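PDB 3DRF: oligopeptide-binding protein oppA from Lactococcus lactis, which binds oligopeptides as the receptor of the OppABCDF ABC transporter, which is essential for uptake of peptides longer than three residues. Local coordinates for residues A[40-52]-A[226-238]. Sequence-based numbering, arbitrary orientation.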
loop_
_atom_site.group_PDB
_atom_site.type_symbol
_atom_site.label_atom_id
_atom_site.label_comp_id
_atom_site.label_asym_id
_atom_site.label_seq_id
_atom_site.Cartn_x
_atom_site.Cartn_y
_atom_site.Cartn_z
ATOM N N GLN A 40 -9.078 4.500 12.433
ATOM C CA GLN A 40 -8.111 5.038 13.371
ATOM C C GLN A 40 -6.940 5.700 12.630
ATOM O O GLN A 40 -6.221 5.094 11.900
ATOM C CB GLN A 40 -7.601 3.934 14.304
ATOM C CG GLN A 40 -6.723 4.523 15.448
ATOM C CD GLN A 40 -6.240 3.426 16.361
ATOM O OE1 GLN A 40 -5.254 2.790 16.104
ATOM N NE2 GLN A 40 -6.978 3.210 17.434
ATOM N N SER A 41 -6.836 6.991 12.879
ATOM C CA SER A 41 -5.816 7.791 12.259
ATOM C C SER A 41 -5.522 9.019 13.104
ATOM O O SER A 41 -6.402 9.710 13.456
ATOM C CB SER A 41 -6.296 8.249 10.858
ATOM O OG SER A 41 -5.327 9.081 10.236
ATOM N N ASP A 42 -4.259 9.250 13.367
ATOM C CA ASP A 42 -3.818 10.462 14.047
ATOM C C ASP A 42 -3.622 11.670 13.086
ATOM O O ASP A 42 -3.508 12.774 13.511
ATOM C CB ASP A 42 -2.533 10.184 14.873
ATOM C CG ASP A 42 -2.826 9.311 16.110
ATOM O OD1 ASP A 42 -3.848 9.519 16.659
ATOM O OD2 ASP A 42 -2.085 8.407 16.396
ATOM N N SER A 43 -3.599 11.394 11.801
ATOM C CA SER A 43 -3.545 12.451 10.784
ATOM C C SER A 43 -4.906 12.701 10.123
ATOM O O SER A 43 -5.707 11.831 10.019
ATOM C CB SER A 43 -2.571 12.048 9.669
ATOM O OG SER A 43 -1.238 12.053 10.116
ATOM N N PRO A 44 -5.124 13.901 9.630
ATOM C CA PRO A 44 -6.346 14.204 8.888
ATOM C C PRO A 44 -6.502 13.286 7.662
ATOM O O PRO A 44 -5.565 12.932 6.988
ATOM C CB PRO A 44 -6.135 15.671 8.438
ATOM C CG PRO A 44 -5.154 16.214 9.353
ATOM C CD PRO A 44 -4.260 15.074 9.784
ATOM N N MET A 45 -7.753 12.968 7.376
ATOM C CA MET A 45 -8.120 12.265 6.164
ATOM C C MET A 45 -7.695 13.081 4.923
ATOM O O MET A 45 -7.811 14.252 4.895
ATOM C CB MET A 45 -9.660 12.143 6.216
ATOM C CG MET A 45 -10.215 11.411 5.047
ATOM S SD MET A 45 -12.016 11.392 5.027
ATOM C CE MET A 45 -12.435 13.135 4.591
ATOM N N LYS A 46 -7.213 12.405 3.922
ATOM C CA LYS A 46 -6.871 13.015 2.621
ATOM C C LYS A 46 -7.843 12.429 1.608
ATOM O O LYS A 46 -7.612 11.416 1.012
ATOM C CB LYS A 46 -5.429 12.701 2.227
ATOM C CG LYS A 46 -4.440 13.397 3.073
ATOM C CD LYS A 46 -3.053 13.028 2.627
ATOM C CE LYS A 46 -2.781 13.261 1.086
ATOM N NZ LYS A 46 -2.881 14.631 0.753
ATOM N N ALA A 47 -8.973 13.095 1.449
ATOM C CA ALA A 47 -9.988 12.648 0.470
ATOM C C ALA A 47 -9.426 12.750 -0.956
ATOM O O ALA A 47 -9.035 13.753 -1.363
ATOM C CB ALA A 47 -11.269 13.469 0.545
ATOM N N GLN A 48 -9.382 11.611 -1.612
ATOM C CA GLN A 48 -8.974 11.523 -3.054
ATOM C C GLN A 48 -9.667 10.307 -3.637
ATOM O O GLN A 48 -9.343 9.193 -3.328
ATOM C CB GLN A 48 -7.444 11.404 -3.195
ATOM C CG GLN A 48 -6.988 11.302 -4.693
ATOM C CD GLN A 48 -7.770 12.283 -5.593
ATOM O OE1 GLN A 48 -8.539 11.897 -6.392
ATOM N NE2 GLN A 48 -7.489 13.562 -5.437
ATOM N N TRP A 49 -10.666 10.565 -4.470
ATOM C CA TRP A 49 -11.537 9.483 -4.947
ATOM C C TRP A 49 -10.999 8.747 -6.165
ATOM O O TRP A 49 -11.495 7.725 -6.535
ATOM C CB TRP A 49 -12.969 10.065 -5.215
ATOM C CG TRP A 49 -13.644 10.508 -3.878
ATOM C CD1 TRP A 49 -13.550 11.715 -3.296
ATOM C CD2 TRP A 49 -14.421 9.680 -3.005
ATOM N NE1 TRP A 49 -14.256 11.704 -2.112
ATOM C CE2 TRP A 49 -14.807 10.471 -1.920
ATOM C CE3 TRP A 49 -14.858 8.330 -3.055
ATOM C CZ2 TRP A 49 -15.620 9.983 -0.870
ATOM C CZ3 TRP A 49 -15.628 7.843 -1.994
ATOM C CH2 TRP A 49 -15.998 8.681 -0.910
ATOM N N LEU A 50 -9.939 9.300 -6.744
ATOM C CA LEU A 50 -9.248 8.640 -7.890
ATOM C C LEU A 50 -8.083 7.809 -7.377
ATOM O O LEU A 50 -7.197 8.289 -6.766
ATOM C CB LEU A 50 -8.706 9.689 -8.896
ATOM C CG LEU A 50 -9.730 10.647 -9.546
ATOM C CD1 LEU A 50 -9.020 11.503 -10.591
ATOM C CD2 LEU A 50 -10.933 9.863 -10.205
ATOM N N SER A 51 -8.221 6.494 -7.630
ATOM C CA SER A 51 -7.204 5.541 -7.167
ATOM C C SER A 51 -5.797 5.959 -7.562
ATOM O O SER A 51 -4.876 5.919 -6.743
ATOM C CB SER A 51 -7.509 4.142 -7.710
ATOM O OG SER A 51 -6.632 3.160 -7.205
ATOM N N GLY A 52 -5.614 6.391 -8.799
ATOM C CA GLY A 52 -4.289 6.680 -9.316
ATOM C C GLY A 52 -3.601 7.798 -8.558
ATOM O O GLY A 52 -2.373 7.883 -8.535
ATOM N N PRO A 226 -21.099 9.638 -1.593
ATOM C CA PRO A 226 -20.746 10.590 -0.542
ATOM C C PRO A 226 -21.551 11.879 -0.718
ATOM O O PRO A 226 -21.251 12.689 -1.537
ATOM C CB PRO A 226 -19.235 10.835 -0.804
ATOM C CG PRO A 226 -19.029 10.654 -2.284
ATOM C CD PRO A 226 -20.052 9.567 -2.671
ATOM N N GLU A 227 -22.625 12.002 0.055
ATOM C CA GLU A 227 -23.482 13.187 -0.016
ATOM C C GLU A 227 -22.754 14.418 0.505
ATOM O O GLU A 227 -22.944 15.522 -0.016
ATOM C CB GLU A 227 -24.777 12.967 0.768
ATOM C CG GLU A 227 -25.727 14.161 0.750
ATOM C CD GLU A 227 -26.481 14.306 -0.568
ATOM O OE1 GLU A 227 -26.384 13.402 -1.428
ATOM O OE2 GLU A 227 -27.182 15.331 -0.738
ATOM N N ASN A 228 -21.958 14.253 1.527
ATOM C CA ASN A 228 -21.099 15.303 2.060
ATOM C C ASN A 228 -19.736 14.770 2.489
ATOM O O ASN A 228 -19.629 13.659 3.008
ATOM C CB ASN A 228 -21.780 16.009 3.233
ATOM C CG ASN A 228 -21.091 17.304 3.614
ATOM O OD1 ASN A 228 -20.572 17.442 4.722
ATOM N ND2 ASN A 228 -21.081 18.262 2.694
ATOM N N VAL A 229 -18.742 15.590 2.319
ATOM C CA VAL A 229 -17.395 15.279 2.743
ATOM C C VAL A 229 -16.844 16.491 3.498
ATOM O O VAL A 229 -16.831 17.570 2.979
ATOM C CB VAL A 229 -16.491 14.999 1.516
ATOM C CG1 VAL A 229 -15.063 14.774 1.968
ATOM C CG2 VAL A 229 -16.994 13.812 0.736
ATOM N N VAL A 230 -16.414 16.283 4.740
ATOM C CA VAL A 230 -15.789 17.318 5.539
ATOM C C VAL A 230 -14.281 17.059 5.482
ATOM O O VAL A 230 -13.792 16.096 6.014
ATOM C CB VAL A 230 -16.297 17.283 7.010
ATOM C CG1 VAL A 230 -15.555 18.288 7.878
ATOM C CG2 VAL A 230 -17.814 17.555 7.069
ATOM N N ALA A 231 -13.592 17.925 4.773
ATOM C CA ALA A 231 -12.169 17.766 4.525
ATOM C C ALA A 231 -11.421 17.433 5.798
ATOM O O ALA A 231 -11.590 18.061 6.804
ATOM C CB ALA A 231 -11.597 19.023 3.861
ATOM N N GLY A 232 -10.606 16.397 5.735
ATOM C CA GLY A 232 -9.765 16.035 6.856
ATOM C C GLY A 232 -10.467 15.171 7.906
ATOM O O GLY A 232 -9.821 14.620 8.728
ATOM N N GLU A 233 -11.790 15.080 7.831
ATOM C CA GLU A 233 -12.556 14.469 8.930
ATOM C C GLU A 233 -13.503 13.311 8.608
ATOM O O GLU A 233 -13.438 12.293 9.241
ATOM C CB GLU A 233 -13.388 15.583 9.617
ATOM C CG GLU A 233 -12.585 16.717 10.229
ATOM C CD GLU A 233 -13.478 17.741 10.960
ATOM O OE1 GLU A 233 -14.614 17.472 11.188
ATOM O OE2 GLU A 233 -12.932 18.777 11.227
ATOM N N SER A 234 -14.411 13.506 7.676
ATOM C CA SER A 234 -15.544 12.592 7.555
ATOM C C SER A 234 -16.233 12.562 6.197
ATOM O O SER A 234 -16.075 13.447 5.386
ATOM C CB SER A 234 -16.605 12.976 8.631
ATOM O OG SER A 234 -17.166 14.215 8.322
ATOM N N ILE A 235 -17.012 11.517 6.010
ATOM C CA ILE A 235 -17.887 11.340 4.854
ATOM C C ILE A 235 -19.281 10.899 5.360
ATOM O O ILE A 235 -19.382 10.033 6.177
ATOM C CB ILE A 235 -17.407 10.172 3.960
ATOM C CG1 ILE A 235 -15.907 10.290 3.591
ATOM C CG2 ILE A 235 -18.297 10.046 2.702
ATOM C CD1 ILE A 235 -15.282 8.979 3.098
ATOM N N LYS A 236 -20.322 11.511 4.836
ATOM C CA LYS A 236 -21.714 11.027 5.014
ATOM C C LYS A 236 -22.126 10.346 3.729
ATOM O O LYS A 236 -22.252 10.943 2.693
ATOM C CB LYS A 236 -22.759 12.140 5.353
ATOM C CG LYS A 236 -24.138 11.495 5.833
ATOM C CD LYS A 236 -25.328 12.417 5.874
ATOM C CE LYS A 236 -26.654 11.615 5.903
ATOM N NZ LYS A 236 -27.817 12.182 5.152
ATOM N N TYR A 237 -22.367 9.068 3.847
ATOM C CA TYR A 237 -22.819 8.265 2.739
ATOM C C TYR A 237 -24.351 8.011 2.756
ATOM O O TYR A 237 -24.944 7.720 3.815
ATOM C CB TYR A 237 -22.154 6.919 2.844
ATOM C CG TYR A 237 -20.696 6.806 2.423
ATOM C CD1 TYR A 237 -20.352 6.860 1.076
ATOM C CD2 TYR A 237 -19.695 6.518 3.336
ATOM C CE1 TYR A 237 -18.999 6.654 0.666
ATOM C CE2 TYR A 237 -18.378 6.332 2.928
ATOM C CZ TYR A 237 -18.056 6.403 1.601
ATOM O OH TYR A 237 -16.802 6.164 1.141
ATOM N N VAL A 238 -24.971 8.105 1.580
ATOM C CA VAL A 238 -26.385 7.736 1.392
ATOM C C VAL A 238 -26.450 6.780 0.220
ATOM O O VAL A 238 -25.486 6.709 -0.542
ATOM C CB VAL A 238 -27.292 9.011 1.105
ATOM C CG1 VAL A 238 -27.139 9.978 2.290
ATOM C CG2 VAL A 238 -26.885 9.678 -0.213
HETATM O O HOH W 1 -9.805 15.656 2.884
#
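The β-hairpin formed by the edge strand 224-230 and strand 234-239 lies against the loop that follows strand 34-40 of the same mixed sheet, and M45 and W49 fill the contact. At the hairpin turn, M45 N donates to G232 O (3.0 Å), approaching from above the carbonyl plane, while G232 CA makes a C-H...O contact with M45 O (3.3 Å). One water ties the backbones together further: it donates to M45 O and accepts from A47 N and G232 N. M45 is extended through chi1 (-179°, CG anti to the backbone N) and chi2, and bends at chi3, which brings CE 3.6 Å from V230 O, the acceptor shared by E233 N and S234 N in a classic bulge. A47 CB packs on V229 CG1.

W49 reaches the strands with the six-membered part of its indole. P226 CG sits over one face, 4.1 Å from that ring's centroid, in a CH-π contact; Y237 OH lies at the edge, 3.3 Å from W49 CH2, and hydrogen-bonds to M62 O. I235 CD1 approaches the indole obliquely, 4.1 Å from W49 CH2, while W49 NE1 is held by T215 O. Replacing W49 with an alanine is likely to open a gap between P226, I235 and Y237, and to leave T215 O without its indole donor. Hairpin, loop and F59 of helix 57-62 thus share one apolar layer on a face of the mixed sheet, in a member of the solute-binding protein 5 family with the Venus fly-trap architecture.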